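Local coordinates for phosphoribosylglycinamide synthetase (PDB 4DIM), which probably acts as an ATP-dependent, manganese-using ligase of the ATP-grasp superfamily, perhaps joining glycine to phosphoribosylamine, at residues E51-D56 with K68-D73; E175-N178 with Y184-V187; E216-H221 with I330-S335; C284-V289 with E296-I301. One frame throughout, in Å; residues are numbered along the deposited sequence.

Contact 1 (E51-D56 with K68-D73); sequences EISYMD and KDLNLD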
loop_
_atom_site.group_PDB
_atom_site.type_symbol
_atom_site.label_atom_id
_atom_site.label_comp_id
_atom_site.label_asym_id
_atom_site.label_seq_id
_atom_site.Cartn_x
_atom_site.Cartn_y
_atom_site.Cartn_z
ATOM N N GLU A 51 -1.421 -7.825 -24.563
ATOM C CA GLU A 51 -1.110 -9.245 -24.395
ATOM C C GLU A 51 -1.504 -9.738 -22.991
ATOM O O GLU A 51 -1.651 -8.932 -22.078
ATOM C CB GLU A 51 0.413 -9.439 -24.577
ATOM C CG GLU A 51 0.857 -10.649 -25.359
ATOM C CD GLU A 51 2.271 -10.471 -25.872
ATOM O OE1 GLU A 51 2.500 -9.501 -26.631
ATOM O OE2 GLU A 51 3.162 -11.258 -25.475
ATOM N N ILE A 52 -1.659 -11.075 -22.834
ATOM C CA ILE A 52 -1.937 -11.729 -21.558
ATOM C C ILE A 52 -0.994 -12.860 -21.441
ATOM O O ILE A 52 -0.907 -13.641 -22.377
ATOM C CB ILE A 52 -3.393 -12.219 -21.387
ATOM C CG1 ILE A 52 -4.390 -11.072 -21.694
ATOM C CG2 ILE A 52 -3.595 -12.798 -19.955
ATOM C CD1 ILE A 52 -5.826 -11.396 -21.584
ATOM N N SER A 53 -0.275 -12.951 -20.317
ATOM C CA SER A 53 0.690 -14.024 -20.038
ATOM C C SER A 53 0.236 -14.659 -18.761
ATOM O O SER A 53 0.132 -13.980 -17.739
ATOM C CB SER A 53 2.119 -13.489 -19.938
ATOM O OG SER A 53 3.052 -14.556 -19.969
ATOM N N TYR A 54 -0.181 -15.916 -18.839
ATOM C CA TYR A 54 -0.738 -16.582 -17.693
ATOM C C TYR A 54 0.396 -17.036 -16.789
ATOM O O TYR A 54 1.308 -17.727 -17.234
ATOM C CB TYR A 54 -1.651 -17.720 -18.132
ATOM C CG TYR A 54 -2.961 -17.258 -18.742
ATOM C CD1 TYR A 54 -3.392 -17.750 -19.966
ATOM C CD2 TYR A 54 -3.822 -16.421 -18.043
ATOM C CE1 TYR A 54 -4.626 -17.389 -20.499
ATOM C CE2 TYR A 54 -5.051 -16.038 -18.573
ATOM C CZ TYR A 54 -5.456 -16.526 -19.801
ATOM O OH TYR A 54 -6.682 -16.173 -20.328
HETATM N N MSE A 55 0.380 -16.565 -15.532
HETATM C CA MSE A 55 1.433 -16.868 -14.567
HETATM C C MSE A 55 0.974 -16.582 -13.175
HETATM O O MSE A 55 0.202 -15.652 -12.977
HETATM C CB MSE A 55 2.705 -16.013 -14.857
HETATM C CG MSE A 55 2.442 -14.475 -14.896
HETATM SE SE MSE A 55 4.010 -13.402 -15.170
HETATM C CE MSE A 55 4.553 -13.982 -16.850
ATOM N N ASP A 56 1.475 -17.353 -12.205
ATOM C CA ASP A 56 1.273 -17.081 -10.786
ATOM C C ASP A 56 2.431 -16.139 -10.392
ATOM O O ASP A 56 3.609 -16.541 -10.340
ATOM C CB ASP A 56 1.213 -18.358 -9.936
ATOM C CG ASP A 56 1.163 -18.076 -8.449
ATOM O OD1 ASP A 56 0.564 -17.019 -8.053
ATOM O OD2 ASP A 56 1.727 -18.891 -7.673
ATOM N N LYS A 68 11.640 -14.927 -19.867
ATOM C CA LYS A 68 12.793 -14.995 -20.761
ATOM C C LYS A 68 12.383 -14.847 -22.233
ATOM O O LYS A 68 13.089 -14.177 -23.001
ATOM C CB LYS A 68 13.591 -16.296 -20.537
ATOM C CG LYS A 68 14.765 -16.113 -19.541
ATOM C CD LYS A 68 15.994 -15.345 -20.144
ATOM C CE LYS A 68 17.074 -15.043 -19.121
ATOM N NZ LYS A 68 17.986 -13.946 -19.551
ATOM N N ASP A 69 11.203 -15.401 -22.601
ATOM C CA ASP A 69 10.698 -15.321 -23.967
ATOM C C ASP A 69 9.612 -14.230 -24.137
ATOM O O ASP A 69 8.988 -14.201 -25.189
ATOM C CB ASP A 69 10.180 -16.699 -24.402
ATOM C CG ASP A 69 11.251 -17.793 -24.376
ATOM O OD1 ASP A 69 12.021 -17.911 -25.374
ATOM O OD2 ASP A 69 11.323 -18.529 -23.367
ATOM N N LEU A 70 9.459 -13.265 -23.185
ATOM C CA LEU A 70 8.452 -12.205 -23.331
ATOM C C LEU A 70 9.003 -10.876 -23.909
ATOM O O LEU A 70 8.207 -9.962 -24.150
ATOM C CB LEU A 70 7.713 -11.941 -22.004
ATOM C CG LEU A 70 6.773 -13.082 -21.524
ATOM C CD1 LEU A 70 6.115 -12.715 -20.235
ATOM C CD2 LEU A 70 5.716 -13.470 -22.586
ATOM N N ASN A 71 10.309 -10.772 -24.219
ATOM C CA ASN A 71 10.850 -9.602 -24.924
ATOM C C ASN A 71 10.535 -8.291 -24.195
ATOM O O ASN A 71 10.225 -7.274 -24.826
ATOM C CB ASN A 71 10.269 -9.564 -26.355
ATOM C CG ASN A 71 11.286 -9.694 -27.426
ATOM O OD1 ASN A 71 11.723 -10.796 -27.723
ATOM N ND2 ASN A 71 11.655 -8.589 -28.062
ATOM N N LEU A 72 10.685 -8.295 -22.880
ATOM C CA LEU A 72 10.348 -7.112 -22.103
ATOM C C LEU A 72 11.403 -6.011 -22.119
ATOM O O LEU A 72 12.598 -6.255 -22.256
ATOM C CB LEU A 72 10.095 -7.495 -20.640
ATOM C CG LEU A 72 9.127 -8.642 -20.404
ATOM C CD1 LEU A 72 9.007 -8.887 -18.960
ATOM C CD2 LEU A 72 7.783 -8.379 -21.053
ATOM N N ASP A 73 10.919 -4.780 -21.954
ATOM C CA ASP A 73 11.722 -3.575 -21.760
ATOM C C ASP A 73 11.690 -3.207 -20.277
ATOM O O ASP A 73 12.682 -2.682 -19.772
ATOM C CB ASP A 73 11.237 -2.425 -22.644
ATOM C CG ASP A 73 11.594 -2.684 -24.089
ATOM O OD1 ASP A 73 12.807 -2.720 -24.401
ATOM O OD2 ASP A 73 10.665 -2.945 -24.891
#
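Leu70 reaches from the loop before strand 74-76 across to Ser53 and Met55, near the edge of the N-terminal four-stranded parallel sheet (order 51-54, 32-37, 9-13, 74-76). The two segments belong to one beta-alpha-beta crossover: strand 51-54 ends one side of the sheet, helix 60-66 follows, and the chain comes back as strand 74-76 on the other. Leu70 CD1 does most of the touching, 3.6 Å from Ser53 OG and 3.9 Å from the terminal methyl CE of Met55 (a selenomethionine), which it meets tip to tip. Its second methyl, CD2, lies 3.9 Å from Ser53 OG. The Met55 chain leaves between its own backbone N and carbonyl carbon (chi1 55°), runs extended, then bends at chi3 (62°), which turns CE toward the leucine. At the start of the strand, the carboxylate of Glu51 passes Leu70 CD2 loosely. That carboxylate is held from the sheet, OE1 by His32 and OE2 in a salt bridge with Arg9. Met55 also rests on Glu62 and Lys66 of the crossover helix, and Ser53 on Ile34. Arg9 ties the two segments together by a single atom, NH1, which meets Glu51 OE2 and also bonds to the backbone O of Leu70.

Contact 2 (E175-N178 with Y184-V187); sequences ETMN and YCIV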
loop_
_atom_site.group_PDB
_atom_site.type_symbol
_atom_site.label_atom_id
_atom_site.label_comp_id
_atom_site.label_asym_id
_atom_site.label_seq_id
_atom_site.Cartn_x
_atom_site.Cartn_y
_atom_site.Cartn_z
ATOM N N GLU A 175 1.921 -18.612 28.391
ATOM C CA GLU A 175 0.763 -19.024 27.576
ATOM C C GLU A 175 1.095 -19.168 26.086
ATOM O O GLU A 175 0.484 -19.995 25.393
ATOM C CB GLU A 175 -0.401 -18.028 27.718
ATOM C CG GLU A 175 -1.214 -18.249 28.981
ATOM C CD GLU A 175 -2.483 -17.424 29.022
ATOM O OE1 GLU A 175 -2.511 -16.407 29.753
ATOM O OE2 GLU A 175 -3.422 -17.749 28.260
ATOM N N THR A 176 2.047 -18.365 25.597
ATOM C CA THR A 176 2.431 -18.356 24.182
ATOM C C THR A 176 3.315 -19.547 23.855
ATOM O O THR A 176 3.090 -20.197 22.844
ATOM C CB THR A 176 3.182 -17.048 23.808
ATOM O OG1 THR A 176 2.461 -15.902 24.253
ATOM C CG2 THR A 176 3.427 -16.924 22.304
HETATM N N MSE A 177 4.342 -19.799 24.691
HETATM C CA MSE A 177 5.309 -20.887 24.480
HETATM C C MSE A 177 4.682 -22.291 24.591
HETATM O O MSE A 177 5.230 -23.244 24.026
HETATM C CB MSE A 177 6.467 -20.774 25.458
HETATM C CG MSE A 177 7.339 -19.605 25.176
HETATM SE SE MSE A 177 8.669 -20.015 23.883
HETATM C CE MSE A 177 9.798 -21.045 25.071
ATOM N N ASN A 178 3.546 -22.418 25.291
ATOM C CA ASN A 178 2.851 -23.697 25.383
ATOM C C ASN A 178 1.982 -23.906 24.151
ATOM O O ASN A 178 1.801 -25.054 23.737
ATOM C CB ASN A 178 2.010 -23.817 26.679
ATOM C CG ASN A 178 2.767 -24.484 27.806
ATOM O OD1 ASN A 178 2.707 -25.709 27.968
ATOM N ND2 ASN A 178 3.527 -23.697 28.582
ATOM N N TYR A 184 10.689 -20.593 20.521
ATOM C CA TYR A 184 10.859 -19.188 20.808
ATOM C C TYR A 184 9.576 -18.425 20.653
ATOM O O TYR A 184 8.581 -18.887 20.097
ATOM C CB TYR A 184 11.964 -18.597 19.929
ATOM C CG TYR A 184 11.620 -18.525 18.469
ATOM C CD1 TYR A 184 11.163 -17.340 17.898
ATOM C CD2 TYR A 184 11.754 -19.636 17.648
ATOM C CE1 TYR A 184 10.790 -17.278 16.556
ATOM C CE2 TYR A 184 11.381 -19.592 16.304
ATOM C CZ TYR A 184 10.911 -18.403 15.756
ATOM O OH TYR A 184 10.564 -18.346 14.422
ATOM N N CYS A 185 9.655 -17.224 21.174
ATOM C CA CYS A 185 8.663 -16.197 21.335
ATOM C C CYS A 185 9.203 -14.869 20.792
ATOM O O CYS A 185 10.416 -14.693 20.621
ATOM C CB CYS A 185 8.360 -16.069 22.827
ATOM S SG CYS A 185 6.626 -16.276 23.247
ATOM N N ILE A 186 8.306 -13.904 20.601
ATOM C CA ILE A 186 8.714 -12.570 20.237
ATOM C C ILE A 186 8.105 -11.669 21.279
ATOM O O ILE A 186 6.912 -11.753 21.584
ATOM C CB ILE A 186 8.403 -12.162 18.766
ATOM C CG1 ILE A 186 9.456 -12.831 17.843
ATOM C CG2 ILE A 186 8.463 -10.637 18.561
ATOM C CD1 ILE A 186 9.162 -12.802 16.391
ATOM N N VAL A 187 8.972 -10.897 21.913
ATOM C CA VAL A 187 8.559 -9.837 22.828
ATOM C C VAL A 187 8.821 -8.559 22.023
ATOM O O VAL A 187 9.933 -8.347 21.519
ATOM C CB VAL A 187 9.197 -9.862 24.249
ATOM C CG1 VAL A 187 10.719 -9.675 24.212
ATOM C CG2 VAL A 187 8.547 -8.808 25.130
#
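Thr176 lays its methyl against the sulfur of Cys185, with CG2 3.4 Å from SG and CB 3.6 Å from the same atom. Its first torsion (chi1 -50°) divides the branches between two tasks: CG2 lies opposite the backbone N and faces the cysteine, while OG1 sits beside that N and bonds back to the carbonyl O of Gly172, one turn earlier in the helix. The hydroxyl is thus satisfied within its own helix, and the apolar branch is left for packing. Met177, a selenomethionine, comes to the same cysteine from the next helical position, its CG 3.9 Å from SG. Bends at chi2 (-86°) and chi3 (-75°) curl the chain so that SE rests against backbone, 3.7 Å from the carbonyl carbon of Tyr184 and 3.9 Å from its CA. This is helix-on-sheet packing in a small alpha+beta unit of the ATP-grasp region: the last turns of helix 166-179 run, through a short connection, into strand 186-189, an inner strand of an antiparallel sheet between strands 127-128 and 147-150. Val149 on strand 147-150 touches both Thr176 and Cys185. The Tyr184 side chain starts away from the helix, so its backbone is what meets the selenium. The Tyr184 OH is bonded to Tyr111 OH, and the side chain touches Arg131.

Contact 3 (E216-H221 with I330-S335); sequences ETYMSH and IETEKS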
loop_
_atom_site.group_PDB
_atom_site.type_symbol
_atom_site.label_atom_id
_atom_site.label_comp_id
_atom_site.label_asym_id
_atom_site.label_seq_id
_atom_site.Cartn_x
_atom_site.Cartn_y
_atom_site.Cartn_z
ATOM N N GLU A 216 -8.532 6.381 6.726
ATOM C CA GLU A 216 -9.885 6.119 7.273
ATOM C C GLU A 216 -10.135 4.609 7.266
ATOM O O GLU A 216 -9.718 3.900 6.348
ATOM C CB GLU A 216 -10.966 6.857 6.513
ATOM C CG GLU A 216 -10.902 8.350 6.718
ATOM C CD GLU A 216 -11.830 9.152 5.831
ATOM O OE1 GLU A 216 -12.379 8.566 4.869
ATOM O OE2 GLU A 216 -12.018 10.364 6.096
ATOM N N THR A 217 -10.745 4.104 8.316
ATOM C CA THR A 217 -10.894 2.657 8.428
ATOM C C THR A 217 -12.324 2.259 8.924
ATOM O O THR A 217 -13.065 3.091 9.456
ATOM C CB THR A 217 -9.732 2.173 9.343
ATOM O OG1 THR A 217 -9.305 0.868 8.961
ATOM C CG2 THR A 217 -10.058 2.249 10.814
ATOM N N TYR A 218 -12.714 1.000 8.638
ATOM C CA TYR A 218 -13.992 0.418 9.070
ATOM C C TYR A 218 -13.701 -0.842 9.856
ATOM O O TYR A 218 -13.054 -1.750 9.331
ATOM C CB TYR A 218 -14.927 0.102 7.890
ATOM C CG TYR A 218 -16.310 -0.342 8.332
ATOM C CD1 TYR A 218 -17.296 0.586 8.642
ATOM C CD2 TYR A 218 -16.607 -1.691 8.511
ATOM C CE1 TYR A 218 -18.561 0.187 9.067
ATOM C CE2 TYR A 218 -17.867 -2.105 8.950
ATOM C CZ TYR A 218 -18.847 -1.162 9.228
ATOM O OH TYR A 218 -20.108 -1.536 9.662
HETATM N N MSE A 219 -14.184 -0.898 11.111
HETATM C CA MSE A 219 -13.986 -2.041 12.001
HETATM C C MSE A 219 -15.144 -3.038 11.883
HETATM O O MSE A 219 -16.309 -2.678 12.106
HETATM C CB MSE A 219 -13.855 -1.565 13.466
HETATM C CG MSE A 219 -13.582 -2.696 14.486
HETATM SE SE MSE A 219 -12.067 -3.852 14.052
HETATM C CE MSE A 219 -10.644 -2.672 14.564
ATOM N N SER A 220 -14.796 -4.297 11.553
ATOM C CA SER A 220 -15.723 -5.432 11.455
ATOM C C SER A 220 -15.090 -6.630 12.192
ATOM O O SER A 220 -15.568 -7.016 13.266
ATOM C CB SER A 220 -16.026 -5.754 9.990
ATOM O OG SER A 220 -14.857 -5.715 9.191
ATOM N N HIS A 221 -13.996 -7.175 11.619
ATOM C CA HIS A 221 -13.194 -8.268 12.179
ATOM C C HIS A 221 -11.851 -7.669 12.526
ATOM O O HIS A 221 -11.499 -7.556 13.702
ATOM C CB HIS A 221 -13.113 -9.443 11.190
ATOM C CG HIS A 221 -14.248 -10.396 11.396
ATOM N ND1 HIS A 221 -15.556 -9.940 11.512
ATOM C CD2 HIS A 221 -14.231 -11.732 11.604
ATOM C CE1 HIS A 221 -16.294 -11.013 11.747
ATOM N NE2 HIS A 221 -15.540 -12.116 11.818
ATOM N N ILE A 330 -19.527 1.602 0.644
ATOM C CA ILE A 330 -19.798 0.315 1.291
ATOM C C ILE A 330 -21.240 0.237 1.767
ATOM O O ILE A 330 -21.912 1.269 1.885
ATOM C CB ILE A 330 -18.807 0.090 2.472
ATOM C CG1 ILE A 330 -18.934 1.187 3.554
ATOM C CG2 ILE A 330 -17.355 0.007 1.964
ATOM C CD1 ILE A 330 -18.477 0.781 4.844
ATOM N N GLU A 331 -21.716 -0.996 2.026
ATOM C CA GLU A 331 -23.059 -1.247 2.580
ATOM C C GLU A 331 -22.870 -1.925 3.929
ATOM O O GLU A 331 -22.129 -2.899 4.020
ATOM C CB GLU A 331 -23.928 -2.087 1.630
ATOM C CG GLU A 331 -25.317 -2.386 2.174
ATOM C CD GLU A 331 -26.196 -1.187 2.473
ATOM O OE1 GLU A 331 -26.492 -0.417 1.530
ATOM O OE2 GLU A 331 -26.629 -1.045 3.639
ATOM N N THR A 332 -23.518 -1.398 4.973
ATOM C CA THR A 332 -23.339 -1.883 6.348
ATOM C C THR A 332 -24.566 -2.520 7.003
ATOM O O THR A 332 -24.382 -3.264 7.962
ATOM C CB THR A 332 -22.896 -0.705 7.201
ATOM O OG1 THR A 332 -23.716 0.415 6.845
ATOM C CG2 THR A 332 -21.411 -0.370 6.989
ATOM N N GLU A 333 -25.793 -2.215 6.550
ATOM C CA GLU A 333 -27.003 -2.788 7.149
ATOM C C GLU A 333 -27.964 -3.319 6.065
ATOM O O GLU A 333 -29.183 -3.256 6.235
ATOM C CB GLU A 333 -27.681 -1.733 8.043
ATOM C CG GLU A 333 -27.035 -1.572 9.417
ATOM C CD GLU A 333 -27.430 -2.626 10.436
ATOM O OE1 GLU A 333 -26.546 -3.415 10.847
ATOM O OE2 GLU A 333 -28.621 -2.665 10.825
ATOM N N LYS A 334 -27.427 -3.903 4.980
ATOM C CA LYS A 334 -28.276 -4.469 3.924
ATOM C C LYS A 334 -27.503 -5.446 3.018
ATOM O O LYS A 334 -26.325 -5.241 2.709
ATOM C CB LYS A 334 -28.930 -3.366 3.056
ATOM C CG LYS A 334 -30.315 -3.768 2.574
ATOM C CD LYS A 334 -31.093 -2.631 1.929
ATOM C CE LYS A 334 -32.527 -3.062 1.664
ATOM N NZ LYS A 334 -33.370 -1.950 1.151
ATOM N N SER A 335 -28.184 -6.526 2.618
ATOM C CA SER A 335 -27.627 -7.541 1.725
ATOM C C SER A 335 -28.662 -7.881 0.673
ATOM O O SER A 335 -29.862 -7.802 0.944
ATOM C CB SER A 335 -27.214 -8.790 2.506
ATOM O OG SER A 335 -26.043 -8.585 3.277
#
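The Tyr218 ring carries Ile330 CD1 over one face, 4.0 Å above the plane and displaced toward the rim, where Tyr218 CD1 is the nearest ring atom. Thr332 CG2 approaches obliquely near the hydroxyl end, nearest Tyr218 OH (3.2 Å) and 3.5 Å from Tyr218 CZ. A second ring, that of Phe367, meets the tyrosine with planes at about 80°, and Phe367 touches Ile330 as well. Tyr218 CG stands opposite its backbone N (chi1 -173°), and this carries the ring out from the strand to the neighbouring loop. Of the two branches of Thr332, the methyl CG2 is the one that faces the phenol. Of Ile330, the terminal methyl CD1 is what reaches the ring. Just beyond, a bond within the loop joins Glu333 N to Glu331 OE2 (3.2 Å, 152° at the hydrogen), OE2 accepting with its anti lone pair. The contact is a surface one in the large antiparallel sheet, whose strand 206-219 lies in the ATP-grasp family region. Tyr218 lies near the end of strand 206-219, and Ile330 directly follows strand 323-329, two places over. Strand 223-230 lies between those two strands in the sheet, with its Val226 also touching Tyr218, and Glu216 makes a salt bridge to Arg327 of strand 323-329.

Contact 4 (C284-V289 with E296-I301); sequences CLPELV and EYYKMI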
loop_
_atom_site.group_PDB
_atom_site.type_symbol
_atom_site.label_atom_id
_atom_site.label_comp_id
_atom_site.label_asym_id
_atom_site.label_seq_id
_atom_site.Cartn_x
_atom_site.Cartn_y
_atom_site.Cartn_z
ATOM N N CYS A 284 -6.767 4.113 -4.013
ATOM C CA CYS A 284 -6.686 5.446 -4.606
ATOM C C CYS A 284 -5.520 6.274 -4.110
ATOM O O CYS A 284 -5.445 7.463 -4.436
ATOM C CB CYS A 284 -8.006 6.188 -4.452
ATOM S SG CYS A 284 -9.427 5.228 -5.040
ATOM N N LEU A 285 -4.545 5.672 -3.459
ATOM C CA LEU A 285 -3.388 6.470 -3.066
ATOM C C LEU A 285 -2.604 7.024 -4.286
ATOM O O LEU A 285 -2.205 8.172 -4.215
ATOM C CB LEU A 285 -2.477 5.728 -2.116
ATOM C CG LEU A 285 -3.094 5.578 -0.717
ATOM C CD1 LEU A 285 -2.457 4.483 0.071
ATOM C CD2 LEU A 285 -2.918 6.858 0.108
ATOM N N PRO A 286 -2.474 6.372 -5.453
ATOM C CA PRO A 286 -1.775 7.045 -6.576
ATOM C C PRO A 286 -2.546 8.254 -7.102
ATOM O O PRO A 286 -1.969 9.256 -7.488
ATOM C CB PRO A 286 -1.662 5.951 -7.637
ATOM C CG PRO A 286 -2.017 4.682 -6.938
ATOM C CD PRO A 286 -2.888 5.010 -5.817
ATOM N N GLU A 287 -3.865 8.163 -7.042
ATOM C CA GLU A 287 -4.776 9.242 -7.392
ATOM C C GLU A 287 -4.612 10.402 -6.392
ATOM O O GLU A 287 -4.633 11.543 -6.829
ATOM C CB GLU A 287 -6.236 8.735 -7.427
ATOM C CG GLU A 287 -6.564 7.841 -8.618
ATOM C CD GLU A 287 -6.070 6.407 -8.649
ATOM O OE1 GLU A 287 -5.644 5.900 -7.590
ATOM O OE2 GLU A 287 -6.127 5.779 -9.735
ATOM N N LEU A 288 -4.370 10.141 -5.096
ATOM C CA LEU A 288 -4.118 11.225 -4.139
ATOM C C LEU A 288 -2.728 11.837 -4.269
ATOM O O LEU A 288 -2.568 13.044 -3.994
ATOM C CB LEU A 288 -4.339 10.786 -2.696
ATOM C CG LEU A 288 -5.782 10.376 -2.331
ATOM C CD1 LEU A 288 -5.811 9.837 -1.013
ATOM C CD2 LEU A 288 -6.746 11.526 -2.425
ATOM N N VAL A 289 -1.736 11.053 -4.766
ATOM C CA VAL A 289 -0.404 11.603 -5.093
ATOM C C VAL A 289 -0.593 12.575 -6.258
ATOM O O VAL A 289 -0.040 13.673 -6.247
ATOM C CB VAL A 289 0.653 10.530 -5.442
ATOM C CG1 VAL A 289 1.984 11.174 -5.718
ATOM C CG2 VAL A 289 0.842 9.528 -4.331
ATOM N N GLU A 296 1.314 13.203 -12.989
ATOM C CA GLU A 296 0.939 11.913 -13.589
ATOM C C GLU A 296 1.913 10.860 -13.026
ATOM O O GLU A 296 3.027 10.690 -13.524
ATOM C CB GLU A 296 0.999 12.013 -15.110
ATOM C CG GLU A 296 -0.011 13.003 -15.659
ATOM C CD GLU A 296 0.021 13.126 -17.165
ATOM O OE1 GLU A 296 0.889 13.862 -17.694
ATOM O OE2 GLU A 296 -0.807 12.449 -17.818
ATOM N N TYR A 297 1.508 10.245 -11.926
ATOM C CA TYR A 297 2.298 9.342 -11.117
ATOM C C TYR A 297 2.300 7.925 -11.662
ATOM O O TYR A 297 3.358 7.308 -11.647
ATOM C CB TYR A 297 1.745 9.397 -9.708
ATOM C CG TYR A 297 2.594 8.724 -8.669
ATOM C CD1 TYR A 297 3.935 9.050 -8.522
ATOM C CD2 TYR A 297 2.027 7.869 -7.731
ATOM C CE1 TYR A 297 4.702 8.503 -7.496
ATOM C CE2 TYR A 297 2.796 7.274 -6.741
ATOM C CZ TYR A 297 4.129 7.613 -6.606
ATOM O OH TYR A 297 4.873 7.097 -5.578
ATOM N N TYR A 298 1.189 7.422 -12.253
ATOM C CA TYR A 298 1.263 6.138 -12.955
ATOM C C TYR A 298 2.198 6.215 -14.120
ATOM O O TYR A 298 2.730 5.183 -14.501
ATOM C CB TYR A 298 -0.078 5.652 -13.459
ATOM C CG TYR A 298 -1.065 5.234 -12.381
ATOM C CD1 TYR A 298 -0.865 4.075 -11.630
ATOM C CD2 TYR A 298 -2.228 5.970 -12.143
ATOM C CE1 TYR A 298 -1.784 3.679 -10.661
ATOM C CE2 TYR A 298 -3.132 5.596 -11.161
ATOM C CZ TYR A 298 -2.954 4.407 -10.484
ATOM O OH TYR A 298 -3.958 3.998 -9.640
ATOM N N LYS A 299 2.360 7.394 -14.730
ATOM C CA LYS A 299 3.259 7.594 -15.867
ATOM C C LYS A 299 4.678 7.596 -15.403
ATOM O O LYS A 299 5.524 7.102 -16.121
ATOM C CB LYS A 299 2.944 8.886 -16.630
ATOM C CG LYS A 299 1.719 8.724 -17.501
ATOM C CD LYS A 299 1.507 9.879 -18.409
ATOM C CE LYS A 299 0.278 9.643 -19.243
ATOM N NZ LYS A 299 -0.055 10.807 -20.092
HETATM N N MSE A 300 4.936 8.107 -14.190
HETATM C CA MSE A 300 6.269 8.110 -13.570
HETATM C C MSE A 300 6.661 6.686 -13.248
HETATM O O MSE A 300 7.801 6.285 -13.504
HETATM C CB MSE A 300 6.301 8.966 -12.282
HETATM C CG MSE A 300 6.289 10.455 -12.542
HETATM SE SE MSE A 300 5.926 11.529 -11.018
HETATM C CE MSE A 300 7.515 11.025 -10.034
ATOM N N ILE A 301 5.679 5.890 -12.777
ATOM C CA ILE A 301 5.910 4.473 -12.465
ATOM C C ILE A 301 6.219 3.681 -13.748
ATOM O O ILE A 301 7.205 2.949 -13.787
ATOM C CB ILE A 301 4.703 3.902 -11.712
ATOM C CG1 ILE A 301 4.621 4.521 -10.306
ATOM C CG2 ILE A 301 4.773 2.371 -11.636
ATOM C CD1 ILE A 301 3.332 4.257 -9.594
#
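The helices bearing Pro286 and Tyr297, whose CA atoms are 6.5 Å apart, are nearly perpendicular, the axes of 285-289 and 297-301 making 107° at a closest approach of 10.1 Å. They are consecutive helices joined by a short turn, with only residues 294-296 between helix 285-293 and helix 297-305. Between the helices the Tyr297 ring is sandwiched. Val289 CG1 makes a CH-pi contact over the ring centre, 3.8 Å from the centroid and 9° off the normal, while Ile301 CD1, from the next turn of the tyrosine's own helix, lies 4.2 Å above the opposite face, toward the rim. Pro286 CA is at the edge of that ring. The proline ring is directed to the other tyrosine, its CB 3.5 Å from Tyr298 CZ, and crosses that phenol at an oblique angle. One face of this helix pair packs on strands 194-203 and 206-219, where Val289 touches Gln199, Phe209 and Met211; on another side Tyr298 touches Ala25 of helix 20-29, so the pair joins the large antiparallel sheet to the N-terminal domain. Two backbone details bear on the helix starts: Cys284 is the N-cap of the first helix, its O accepting from Leu288 N, and Tyr297 N is bonded to Glu290 OE2. Beyond the proline, Glu287 folds back at chi2 (75°) to bring its carboxylate to the phenol, and Tyr298 OH donates to Glu287 OE2 at 2.8 Å, meeting it on the syn side, somewhat out of the carboxylate plane.

How the contacts relate
Along the chain, contact 1 closes before contact 2 opens, and contact 2 before contact 3; contact 4 then falls in the long excursion between the two halves of contact 3. Contact 1 belongs to the N-terminal parallel sheet and contact 2 to the small antiparallel sheet, their centres about 44 Å apart. Contacts 3 and 4 both involve the large antiparallel sheet, contact 3 at the end of strand 206-219 and contact 4 through helices resting on that strand; nearest atoms are about 9 Å apart. Contact 4 also meets the N-terminal domain. Contacts 2 and 4 lie on opposite sides of the chain's centre, consistent with separate lobes of an ATP-grasp enzyme.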